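PDB 2J13: polysaccharide deacetylase from Bacillus anthracis, which probably removes acetyl groups from N-acetylated sugars of bacterial cell-wall peptidoglycan, as a zinc-binding carbohydrate esterase of family 4. Local coordinates for residues D75-E79 / K80-A84; F86-T89 / G90-K94; N112-W115 / S116-F120; A222-I225 / D226-E230; K236-D239 / D240-K243. All coordinates share one frame; numbering follows the deposited sequence. Where two conformers were deposited one is given.

All five contacts are local and follow one another along the chain, mostly at the ends of strands and helices in the NodB-type fold. Contact 1 ends helix 70-80 and leads into strand 84-88; contact 2 carries that strand into helix 90-95, Leu77 touching Phe86 between them. Contact 3, after the neighbouring strand 109-112, holds two zinc-binding histidines, its centre about 9 Å from that of contact 2. Contact 4 lies on helix 217-230 and bonds to contact 1, their centres about 12 Å apart. Contact 5 starts helix 238-243 after strand 234-236. Contact 3 lies about 27 Å from contact 1 and about 32 Å from contact 4, centre to centre, so the zinc loop is well away from that pair.

Contact 1 (D75-E79 / K80-A84); sequences DVLKE and KKVPA
Val82 turns back over the last turn of helix 70-80 and gives its backbone N-H to Leu77, the outer bond of a Schellman motif. Val82 N lies 3.0 Å from Leu77 O, in the plane of that carbonyl, with the N-H aimed at the oxygen at 166°. Nested inside it is the companion bond from Lys81 N to Lys78 O, weak at 3.4 Å. Lys81 is the C-prime residue, and its positive phi of 52° takes the chain out of the helical path. One step earlier the helix is still regular: Lys80 N reaches Val76 O at 2.9 Å.

Lys78 O has a second donor, the ammonium of Lys81. Bent at chi2 (-64°), the Lys81 chain curls back along the helix end until CD and CE lie against this oxygen and NZ sits 3.0 Å from Lys78 O, tilted somewhat out of the carbonyl plane. A positive charge here should suit the negative end of the helix dipole. The other two ammonium groups have partners outside the turn: Lys78 NZ forms a salt bridge with Glu106 and Lys80 NZ one with Asp226 of helix 217-230. From that same helix Arg229 donates to the backbone, so Lys80 O has a donor too, and Lys81 O a weak one.

The apolar partner of these bonds is the packing of Leu77 against Val82, the usual hydrophobic pairing in a Schellman motif, and it faces Leu59 of strand 56-63. Leu77 uses both branches: CD2 lies 3.7 Å from Val82 CG1, and CD1 lies 4.0 Å from Ala84 CB at the start of the next strand.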
# COMPACT_ATOMS: atom_id res chain seq x y z
N ASP A 75 -15.18 -8.12 -4.79
CA ASP A 75 -16.02 -9.35 -4.83
C ASP A 75 -15.13 -10.62 -4.77
O ASP A 75 -15.44 -11.59 -4.07
CB ASP A 75 -16.87 -9.37 -6.09
CG ASP A 75 -18.00 -8.34 -6.09
OD1 ASP A 75 -18.38 -7.82 -5.02
OD2 ASP A 75 -18.53 -8.06 -7.20
N VAL A 76 -14.06 -10.63 -5.57
CA VAL A 76 -13.11 -11.74 -5.56
C VAL A 76 -12.49 -11.91 -4.16
O VAL A 76 -12.44 -13.00 -3.62
CB VAL A 76 -12.01 -11.58 -6.61
CG1 VAL A 76 -10.94 -12.62 -6.41
CG2 VAL A 76 -12.58 -11.64 -8.03
N LEU A 77 -12.01 -10.83 -3.55
CA LEU A 77 -11.37 -10.94 -2.24
C LEU A 77 -12.32 -11.49 -1.16
O LEU A 77 -11.90 -12.24 -0.27
CB LEU A 77 -10.82 -9.55 -1.82
CG LEU A 77 -9.71 -9.02 -2.72
CD1 LEU A 77 -9.36 -7.54 -2.27
CD2 LEU A 77 -8.50 -9.92 -2.66
N LYS A 78 -13.59 -11.11 -1.27
CA LYS A 78 -14.61 -11.57 -0.35
C LYS A 78 -14.88 -13.07 -0.54
O LYS A 78 -14.97 -13.79 0.43
CB LYS A 78 -15.88 -10.76 -0.59
CG LYS A 78 -17.07 -11.05 0.33
CD LYS A 78 -18.26 -10.26 -0.16
CE LYS A 78 -18.94 -9.45 0.92
NZ LYS A 78 -19.62 -8.21 0.36
N GLU A 79 -14.97 -13.50 -1.80
CA GLU A 79 -15.21 -14.90 -2.15
C GLU A 79 -14.09 -15.79 -1.66
O GLU A 79 -14.33 -16.89 -1.14
CB GLU A 79 -15.34 -15.05 -3.67
CG GLU A 79 -16.65 -14.54 -4.24
CD GLU A 79 -16.90 -14.97 -5.68
OE1 GLU A 79 -16.17 -15.85 -6.20
OE2 GLU A 79 -17.83 -14.40 -6.30
N LYS A 80 -12.86 -15.32 -1.86
CA LYS A 80 -11.68 -16.08 -1.55
C LYS A 80 -11.18 -15.88 -0.13
O LYS A 80 -10.21 -16.52 0.26
CB LYS A 80 -10.56 -15.70 -2.53
CG LYS A 80 -10.89 -15.91 -3.98
CD LYS A 80 -11.06 -17.35 -4.33
CE LYS A 80 -11.28 -17.51 -5.80
NZ LYS A 80 -11.35 -18.95 -6.15
N LYS A 81 -11.80 -14.97 0.61
CA LYS A 81 -11.35 -14.59 1.95
C LYS A 81 -9.88 -14.22 2.00
O LYS A 81 -9.08 -14.78 2.75
CB LYS A 81 -11.72 -15.68 2.96
CG LYS A 81 -13.21 -15.88 3.03
CD LYS A 81 -13.90 -14.62 3.54
CE LYS A 81 -15.42 -14.68 3.47
NZ LYS A 81 -15.97 -13.30 3.26
N VAL A 82 -9.52 -13.25 1.18
CA VAL A 82 -8.15 -12.77 1.09
C VAL A 82 -8.16 -11.30 1.52
O VAL A 82 -8.93 -10.52 0.95
CB VAL A 82 -7.64 -12.88 -0.39
CG1 VAL A 82 -6.38 -12.09 -0.59
CG2 VAL A 82 -7.42 -14.35 -0.75
N PRO A 83 -7.33 -10.95 2.52
CA PRO A 83 -7.19 -9.57 2.96
C PRO A 83 -6.25 -8.77 2.06
O PRO A 83 -5.30 -9.31 1.52
CB PRO A 83 -6.57 -9.72 4.35
CG PRO A 83 -5.73 -10.91 4.26
CD PRO A 83 -6.47 -11.85 3.31
N ALA A 84 -6.53 -7.48 1.93
CA ALA A 84 -5.65 -6.58 1.18
C ALA A 84 -5.60 -5.23 1.85
O ALA A 84 -6.47 -4.89 2.67
CB ALA A 84 -6.15 -6.44 -0.24

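Contact 2 (F86-T89 / G90-K94); sequences FFVT and GHYIK. With ZN (zinc ion), chain E.
Ile93 reaches back from the first turn of helix 90-95 to the end of strand 84-88, and its side chain can be followed outward atom by atom. CB lies 3.8 Å from Thr89 O. CG1, placed anti to the carbonyl carbon of its own residue, comes closer, 3.4 Å from Thr89 O, and also meets Val88 CG2 at 3.8 Å. CD1, at the tip, is still beside both: 3.9 Å from Val88 CG2 and about as near Thr89 O. The side chains of Ile93 and Val88 cross at about a right angle, and beyond them Ile93 packs on helices 97-105 and 125-143.

Thr89 is the N-cap of the helix. Its OG1 accepts from Tyr92 N at 3.3 Å, while its carbonyl takes Ile93 N at 3.0 Å, a straighter bond (167°). The hydroxyl can reach Tyr92 because chi1 (66°) holds OG1 between the backbone N and the carbonyl carbon. The strand and the helix run nearly perpendicular, 98° between their directions, so this one residue makes the corner of a beta-alpha unit in the NodB-type barrel. Thr89 also touches His113 and His117, placing the corner beside the zinc site of those residues.

Val88 sends its other methyl, CG1, obliquely to Tyr92 CD1; the tyrosine ring continues past it toward helix 97-105, and its OH bonds Glu66. His91 turns to the outside, where ND1 binds a separate zinc ion at 1.9 Å, with a water 2.3 Å from the same zinc.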
# COMPACT_ATOMS: atom_id res chain seq x y z
N PHE A 86 -5.59 -1.27 0.60
CA PHE A 86 -5.87 -0.33 -0.47
C PHE A 86 -5.32 1.03 -0.02
O PHE A 86 -5.84 1.62 0.94
CB PHE A 86 -7.37 -0.21 -0.73
CG PHE A 86 -7.99 -1.49 -1.25
CD1 PHE A 86 -8.39 -2.47 -0.38
CD2 PHE A 86 -8.12 -1.69 -2.61
CE1 PHE A 86 -8.93 -3.66 -0.86
CE2 PHE A 86 -8.69 -2.88 -3.11
CZ PHE A 86 -9.10 -3.85 -2.20
N PHE A 87 -4.29 1.49 -0.72
CA PHE A 87 -3.67 2.79 -0.46
C PHE A 87 -4.40 3.82 -1.27
O PHE A 87 -4.29 3.85 -2.47
CB PHE A 87 -2.16 2.77 -0.84
CG PHE A 87 -1.35 1.95 0.08
CD1 PHE A 87 -0.86 2.47 1.26
CD2 PHE A 87 -1.01 0.63 -0.27
CE1 PHE A 87 -0.11 1.66 2.14
CE2 PHE A 87 -0.29 -0.16 0.63
CZ PHE A 87 0.19 0.38 1.82
N VAL A 88 -5.19 4.66 -0.59
CA VAL A 88 -6.11 5.61 -1.25
C VAL A 88 -5.62 7.07 -1.23
O VAL A 88 -4.96 7.50 -0.29
CB VAL A 88 -7.55 5.55 -0.60
CG1 VAL A 88 -8.09 4.10 -0.69
CG2 VAL A 88 -7.51 6.06 0.83
N THR A 89 -5.96 7.81 -2.28
CA THR A 89 -5.72 9.25 -2.29
C THR A 89 -6.97 10.04 -1.87
O THR A 89 -8.06 9.49 -1.75
CB THR A 89 -5.32 9.73 -3.68
OG1 THR A 89 -6.41 9.58 -4.60
CG2 THR A 89 -4.05 8.99 -4.20
N GLY A 90 -6.83 11.34 -1.69
CA GLY A 90 -7.99 12.21 -1.40
C GLY A 90 -9.02 12.28 -2.51
O GLY A 90 -10.23 12.28 -2.23
N HIS A 91 -8.57 12.29 -3.76
CA HIS A 91 -9.47 12.28 -4.91
C HIS A 91 -10.30 11.02 -4.91
O HIS A 91 -11.50 11.04 -5.13
CB HIS A 91 -8.68 12.37 -6.22
CG HIS A 91 -9.52 12.24 -7.46
ND1 HIS A 91 -10.27 13.29 -7.97
CD2 HIS A 91 -9.70 11.20 -8.31
CE1 HIS A 91 -10.88 12.89 -9.07
NE2 HIS A 91 -10.56 11.64 -9.30
N TYR A 92 -9.65 9.91 -4.60
CA TYR A 92 -10.36 8.65 -4.54
C TYR A 92 -11.40 8.67 -3.41
O TYR A 92 -12.56 8.32 -3.63
CB TYR A 92 -9.37 7.50 -4.35
CG TYR A 92 -9.99 6.17 -4.68
CD1 TYR A 92 -10.66 5.45 -3.72
CD2 TYR A 92 -9.92 5.65 -5.95
CE1 TYR A 92 -11.26 4.26 -4.01
CE2 TYR A 92 -10.53 4.45 -6.26
CZ TYR A 92 -11.18 3.76 -5.28
OH TYR A 92 -11.81 2.57 -5.54
N ILE A 93 -11.01 9.09 -2.20
CA ILE A 93 -11.94 9.15 -1.06
C ILE A 93 -13.17 10.01 -1.38
O ILE A 93 -14.30 9.61 -1.09
CB ILE A 93 -11.27 9.71 0.22
CG1 ILE A 93 -10.20 8.76 0.78
CG2 ILE A 93 -12.32 9.94 1.33
CD1 ILE A 93 -9.25 9.44 1.81
N LYS A 94 -12.94 11.18 -1.96
CA LYS A 94 -14.05 12.12 -2.22
C LYS A 94 -15.01 11.60 -3.29
O LYS A 94 -16.22 11.89 -3.24
CB LYS A 94 -13.49 13.48 -2.63
CG LYS A 94 -12.70 14.19 -1.53
CD LYS A 94 -13.56 14.85 -0.45
CE LYS A 94 -14.24 16.09 -0.97
NZ LYS A 94 -14.92 16.88 0.10
ZN ZN E . -10.24 15.07 -7.46
O HOH W 1 -12.07 15.79 -6.25

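Contact 3 (N112-W115 / S116-F120); sequences NHSW and SHPDF. With ZN (zinc ion), chain B.
His113 to Trp115 and Ser116 to Phe120 run 120° apart, with Ser114 and His117 facing each other across a tight loop; both of these residues have positive phi. The sequence His-Ser-Trp-Ser-His is the HSxxH zinc-binding motif of the NodB-type deacetylases, and the turn brings its two histidines onto one metal. His113 NE2 binds the zinc ion at 2.0 Å and His117 NE2 at 2.1 Å, and three more atoms from outside the loop complete the coordination.

The rings meet obliquely, planes at 67° and centroids of the His113 and His117 rings 4.8 Å apart, with CD2 of His113 lying at the edge of the His117 ring, in its plane. Both side chains have CG anti to the backbone N (-159° in His113), and both rings end with NE2 on the zinc. His113 is fixed a second time, because its ND1 donates to Arg152 O, a second-shell bond that sets the rotation of the ring while NE2 takes the metal.

Polar groups of the backbone and of Asn112 and Ser114 hold the turn. Asn112 OD1 accepts from Ser114 N at 2.9 Å, making an Asx turn, and Ser114 OG gives its proton to His113 O at 2.6 Å, on a lone pair in the carbonyl plane. Ser114 OG also receives His117 N, though bent and weak at 2.9 Å. This hydroxyl thus bridges the backbones of the two zinc ligands, more firmly to His113 than to His117. On the carbon side of this residue, Ser114 CB meets the edge of the Phe120 ring in its plane, 3.6 Å from CE1.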
# COMPACT_ATOMS: atom_id res chain seq x y z
N ASN A 112 -2.74 5.04 3.31
CA ASN A 112 -2.61 6.43 2.96
C ASN A 112 -1.70 6.60 1.74
O ASN A 112 -0.50 6.27 1.82
CB ASN A 112 -2.03 7.16 4.16
CG ASN A 112 -2.08 8.67 4.04
OD1 ASN A 112 -1.96 9.24 2.95
ND2 ASN A 112 -2.26 9.34 5.20
N HIS A 113 -2.24 7.13 0.63
CA HIS A 113 -1.48 7.36 -0.60
C HIS A 113 -1.39 8.87 -0.91
O HIS A 113 -1.12 9.24 -2.05
CB HIS A 113 -2.10 6.60 -1.77
CG HIS A 113 -1.20 6.34 -2.93
ND1 HIS A 113 0.12 5.99 -2.81
CD2 HIS A 113 -1.48 6.30 -4.25
CE1 HIS A 113 0.64 5.81 -4.02
NE2 HIS A 113 -0.31 5.99 -4.91
N SER A 114 -1.65 9.70 0.10
CA SER A 114 -1.62 11.18 0.04
C SER A 114 -2.83 11.86 -0.57
O SER A 114 -3.56 11.27 -1.35
CB SER A 114 -0.37 11.68 -0.70
OG SER A 114 -0.63 11.80 -2.08
N TRP A 115 -3.06 13.12 -0.20
CA TRP A 115 -4.24 13.82 -0.66
C TRP A 115 -4.28 14.03 -2.16
O TRP A 115 -5.25 13.66 -2.82
CB TRP A 115 -4.42 15.15 0.08
CG TRP A 115 -5.77 15.71 -0.22
CD1 TRP A 115 -6.10 16.59 -1.22
CD2 TRP A 115 -7.00 15.31 0.39
NE1 TRP A 115 -7.47 16.79 -1.23
CE2 TRP A 115 -8.04 16.00 -0.26
CE3 TRP A 115 -7.32 14.43 1.44
CZ2 TRP A 115 -9.38 15.86 0.10
CZ3 TRP A 115 -8.66 14.28 1.79
CH2 TRP A 115 -9.66 14.99 1.13
N SER A 116 -3.24 14.64 -2.71
CA SER A 116 -3.20 15.04 -4.11
C SER A 116 -2.15 14.31 -4.97
O SER A 116 -1.96 14.64 -6.17
CB SER A 116 -3.02 16.56 -4.22
OG SER A 116 -1.77 16.92 -3.73
N HIS A 117 -1.50 13.30 -4.39
CA HIS A 117 -0.55 12.46 -5.12
C HIS A 117 0.62 13.22 -5.75
O HIS A 117 1.04 12.91 -6.86
CB HIS A 117 -1.33 11.68 -6.21
CG HIS A 117 -0.68 10.41 -6.69
ND1 HIS A 117 -0.05 10.31 -7.91
CD2 HIS A 117 -0.66 9.16 -6.16
CE1 HIS A 117 0.38 9.06 -8.09
NE2 HIS A 117 0.00 8.34 -7.04
N PRO A 118 1.23 14.15 -5.00
CA PRO A 118 2.49 14.76 -5.45
C PRO A 118 3.65 13.85 -5.17
O PRO A 118 3.59 12.98 -4.30
CB PRO A 118 2.61 15.97 -4.56
CG PRO A 118 2.08 15.47 -3.24
CD PRO A 118 0.86 14.67 -3.67
N ASP A 119 4.74 14.06 -5.89
CA ASP A 119 6.01 13.48 -5.47
C ASP A 119 6.43 14.11 -4.14
O ASP A 119 6.55 15.37 -4.04
CB ASP A 119 7.07 13.71 -6.56
CG ASP A 119 7.01 12.65 -7.70
OD1 ASP A 119 6.18 11.69 -7.65
OD2 ASP A 119 7.84 12.79 -8.67
N PHE A 120 6.62 13.29 -3.12
CA PHE A 120 6.92 13.77 -1.75
C PHE A 120 8.23 14.55 -1.67
O PHE A 120 8.40 15.40 -0.82
CB PHE A 120 6.97 12.64 -0.73
CG PHE A 120 5.59 12.08 -0.35
CD1 PHE A 120 4.42 12.61 -0.87
CD2 PHE A 120 5.51 11.08 0.59
CE1 PHE A 120 3.17 12.11 -0.48
CE2 PHE A 120 4.27 10.56 0.99
CZ PHE A 120 3.11 11.08 0.43
ZN ZN B . -0.02 6.28 -6.90

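Contact 4 (A222-I225 / D226-E230); sequences AKII and DDLRE
Ile225 and Arg229, one helical turn apart, point the same way from helix 217-230, the isoleucine methyl lying over one face of the guanidinium.

Backbone bonds come first. Asp226 to Arg229 each donate an N-H to the carbonyl four residues back, Leu228 N to Ile224 O at 2.9 Å being one of the series. All four are close to straight.

The apolar contact is between Ile224 and Leu228: Ile224 CG2 touches Leu228 CD1 at 3.6 Å, the two chains running side by side.

A methyl over a charged group is the third kind. Ile225 CG2 comes within 3.7 Å of Arg229 NH1; the arginine is extended from CG to NE (chi2 170°), which carries its flat group past the methyl.

The polar ends of Asp226 and Arg229 reach the end of helix 70-80, the carboxylate to the ammonium of Lys80 and the guanidinium to its backbone oxygen, while Ile225 and Leu228 pack on Phe235. Buried apolar residues facing strand 234-236, with charged residues beside them, make this an amphipathic outer helix of the NodB-type alpha/beta barrel.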
# COMPACT_ATOMS: atom_id res chain seq x y z
N ALA A 222 -8.34 -13.84 -9.20
CA ALA A 222 -8.95 -15.08 -8.68
C ALA A 222 -8.05 -16.29 -8.98
O ALA A 222 -7.79 -17.11 -8.10
CB ALA A 222 -10.34 -15.27 -9.24
N LYS A 223 -7.50 -16.33 -10.19
CA LYS A 223 -6.59 -17.41 -10.61
C LYS A 223 -5.27 -17.42 -9.85
O LYS A 223 -4.75 -18.49 -9.49
CB LYS A 223 -6.31 -17.30 -12.11
CG LYS A 223 -7.50 -17.52 -13.02
CD LYS A 223 -7.14 -17.18 -14.45
CE LYS A 223 -5.86 -17.92 -14.88
NZ LYS A 223 -5.67 -18.00 -16.35
N ILE A 224 -4.72 -16.22 -9.61
CA ILE A 224 -3.48 -16.05 -8.89
C ILE A 224 -3.64 -16.50 -7.43
O ILE A 224 -2.80 -17.22 -6.90
CB ILE A 224 -3.02 -14.56 -8.94
CG1 ILE A 224 -2.58 -14.21 -10.36
CG2 ILE A 224 -1.91 -14.32 -7.95
CD1 ILE A 224 -2.28 -12.70 -10.57
N ILE A 225 -4.75 -16.12 -6.81
CA ILE A 225 -5.02 -16.53 -5.42
C ILE A 225 -5.11 -18.06 -5.33
O ILE A 225 -4.47 -18.69 -4.47
CB ILE A 225 -6.32 -15.89 -4.95
CG1 ILE A 225 -6.10 -14.40 -4.64
CG2 ILE A 225 -6.87 -16.55 -3.68
CD1 ILE A 225 -7.40 -13.63 -4.44
N ASP A 226 -5.89 -18.63 -6.22
CA ASP A 226 -6.04 -20.10 -6.23
C ASP A 226 -4.69 -20.79 -6.43
O ASP A 226 -4.31 -21.73 -5.69
CB ASP A 226 -7.04 -20.52 -7.31
CG ASP A 226 -8.49 -20.15 -6.98
OD1 ASP A 226 -8.81 -19.79 -5.82
OD2 ASP A 226 -9.35 -20.24 -7.92
N ASP A 227 -3.95 -20.35 -7.44
CA ASP A 227 -2.66 -20.94 -7.80
C ASP A 227 -1.61 -20.83 -6.68
O ASP A 227 -0.85 -21.77 -6.39
CB ASP A 227 -2.17 -20.23 -9.08
CG ASP A 227 -0.92 -20.84 -9.67
OD1 ASP A 227 -1.05 -21.70 -10.56
OD2 ASP A 227 0.18 -20.44 -9.27
N LEU A 228 -1.53 -19.67 -6.04
CA LEU A 228 -0.59 -19.49 -4.99
C LEU A 228 -0.97 -20.31 -3.76
O LEU A 228 -0.10 -20.87 -3.11
CB LEU A 228 -0.42 -18.00 -4.66
CG LEU A 228 0.34 -17.24 -5.76
CD1 LEU A 228 0.31 -15.72 -5.53
CD2 LEU A 228 1.78 -17.72 -5.83
N ARG A 229 -2.26 -20.44 -3.47
CA ARG A 229 -2.65 -21.31 -2.33
C ARG A 229 -2.26 -22.77 -2.56
O ARG A 229 -1.85 -23.44 -1.62
CB ARG A 229 -4.12 -21.20 -2.02
CG ARG A 229 -4.43 -19.94 -1.25
CD ARG A 229 -5.89 -19.70 -1.14
NE ARG A 229 -6.18 -18.74 -0.08
CZ ARG A 229 -7.34 -18.13 0.08
NH1 ARG A 229 -8.33 -18.34 -0.78
NH2 ARG A 229 -7.50 -17.27 1.08
N GLU A 230 -2.32 -23.24 -3.80
CA GLU A 230 -1.89 -24.61 -4.15
C GLU A 230 -0.39 -24.83 -3.98
O GLU A 230 0.09 -25.97 -3.85
CB GLU A 230 -2.33 -24.94 -5.60
CG GLU A 230 -3.83 -24.90 -5.80
CD GLU A 230 -4.55 -26.12 -5.24
OE1 GLU A 230 -3.87 -27.09 -4.82
OE2 GLU A 230 -5.80 -26.11 -5.22

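Contact 5 (K236-D239 / D240-K243); sequences KSLD and DLVK
Ser237 carries the chain from strand 234-236 into helix 238-243, its carbonyl taking Leu241 N at 3.0 Å to close the first turn, followed by Val242 N to Leu238 O and Lys243 N to Asp239 O.

The side chain of Asp240 folds back toward the helix start. With CG anti to its carbonyl carbon (chi1 -64°), OD2 meets Ser237 N at 2.8 Å in an almost straight bond (174°), approached on the anti side and 27° out of the carboxylate plane. In return Ser237 OG accepts Asp240 N at 3.0 Å. These reciprocal bonds form a capping box, each residue satisfying the other's backbone N-H, and the negative carboxylate should sit well near the positive end of the helix dipole.

Lys236 crosses Asp240 at about a right angle, its CB 3.5 Å from Asp240 OD2. The ammonium goes past this carboxylate, NZ remaining 4.7 Å from Asp240 OD2, and forms a salt bridge with Asp56, which with His234 binds another zinc ion than that of His113 and His117. Asp239 OD1 bonds to the hydroxyl of Tyr150. On the buried face Leu238 CD2 lies 4.4 Å from Leu241 CD1, with Leu238 resting on Phe87 and Leu241 on Tyr58.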
# COMPACT_ATOMS: atom_id res chain seq x y z
N LYS A 236 -1.92 -12.77 3.85
CA LYS A 236 -2.00 -12.14 5.15
C LYS A 236 -2.12 -10.61 5.02
O LYS A 236 -2.00 -10.06 3.92
CB LYS A 236 -0.76 -12.51 5.96
CG LYS A 236 -0.50 -14.01 6.12
CD LYS A 236 -1.46 -14.60 7.13
CE LYS A 236 -0.81 -15.62 8.01
NZ LYS A 236 0.21 -15.00 8.91
N SER A 237 -2.37 -9.95 6.14
CA SER A 237 -2.50 -8.49 6.17
C SER A 237 -1.21 -7.82 6.59
O SER A 237 -0.32 -8.45 7.14
CB SER A 237 -3.57 -8.07 7.17
OG SER A 237 -3.03 -8.14 8.48
N LEU A 238 -1.13 -6.51 6.36
CA LEU A 238 0.06 -5.75 6.77
C LEU A 238 0.19 -5.71 8.31
O LEU A 238 1.28 -5.65 8.81
CB LEU A 238 0.06 -4.35 6.19
CG LEU A 238 0.20 -4.28 4.67
CD1 LEU A 238 0.27 -2.83 4.23
CD2 LEU A 238 1.46 -5.03 4.19
N ASP A 239 -0.93 -5.75 9.01
CA ASP A 239 -0.91 -5.97 10.49
C ASP A 239 -0.19 -7.29 10.84
O ASP A 239 0.60 -7.37 11.81
CB ASP A 239 -2.33 -5.95 11.05
CG ASP A 239 -3.02 -4.56 11.00
OD1 ASP A 239 -2.41 -3.51 10.68
OD2 ASP A 239 -4.23 -4.52 11.32
N ASP A 240 -0.48 -8.35 10.09
CA ASP A 240 0.17 -9.66 10.30
C ASP A 240 1.67 -9.56 10.04
O ASP A 240 2.50 -10.15 10.77
CB ASP A 240 -0.42 -10.73 9.37
CG ASP A 240 -1.88 -11.02 9.62
OD1 ASP A 240 -2.27 -11.07 10.82
OD2 ASP A 240 -2.65 -11.26 8.64
N LEU A 241 2.04 -8.79 9.02
CA LEU A 241 3.43 -8.60 8.66
C LEU A 241 4.19 -8.04 9.85
O LEU A 241 5.22 -8.58 10.24
CB LEU A 241 3.58 -7.64 7.46
CG LEU A 241 5.01 -7.58 6.91
CD1 LEU A 241 5.05 -7.29 5.40
CD2 LEU A 241 5.85 -6.56 7.69
N VAL A 242 3.67 -6.95 10.40
CA VAL A 242 4.32 -6.30 11.54
C VAL A 242 4.49 -7.30 12.70
O VAL A 242 5.57 -7.39 13.30
CB VAL A 242 3.54 -5.04 11.97
CG1 VAL A 242 4.09 -4.48 13.28
CG2 VAL A 242 3.65 -3.99 10.88
N LYS A 243 3.44 -8.06 13.00
CA LYS A 243 3.52 -9.11 14.04
C LYS A 243 4.49 -10.24 13.69
O LYS A 243 5.18 -10.75 14.58
CB LYS A 243 2.14 -9.70 14.33
CG LYS A 243 1.16 -8.71 14.93
CD LYS A 243 -0.27 -9.26 14.89
CE LYS A 243 -1.31 -8.16 15.11
NZ LYS A 243 -2.71 -8.65 14.90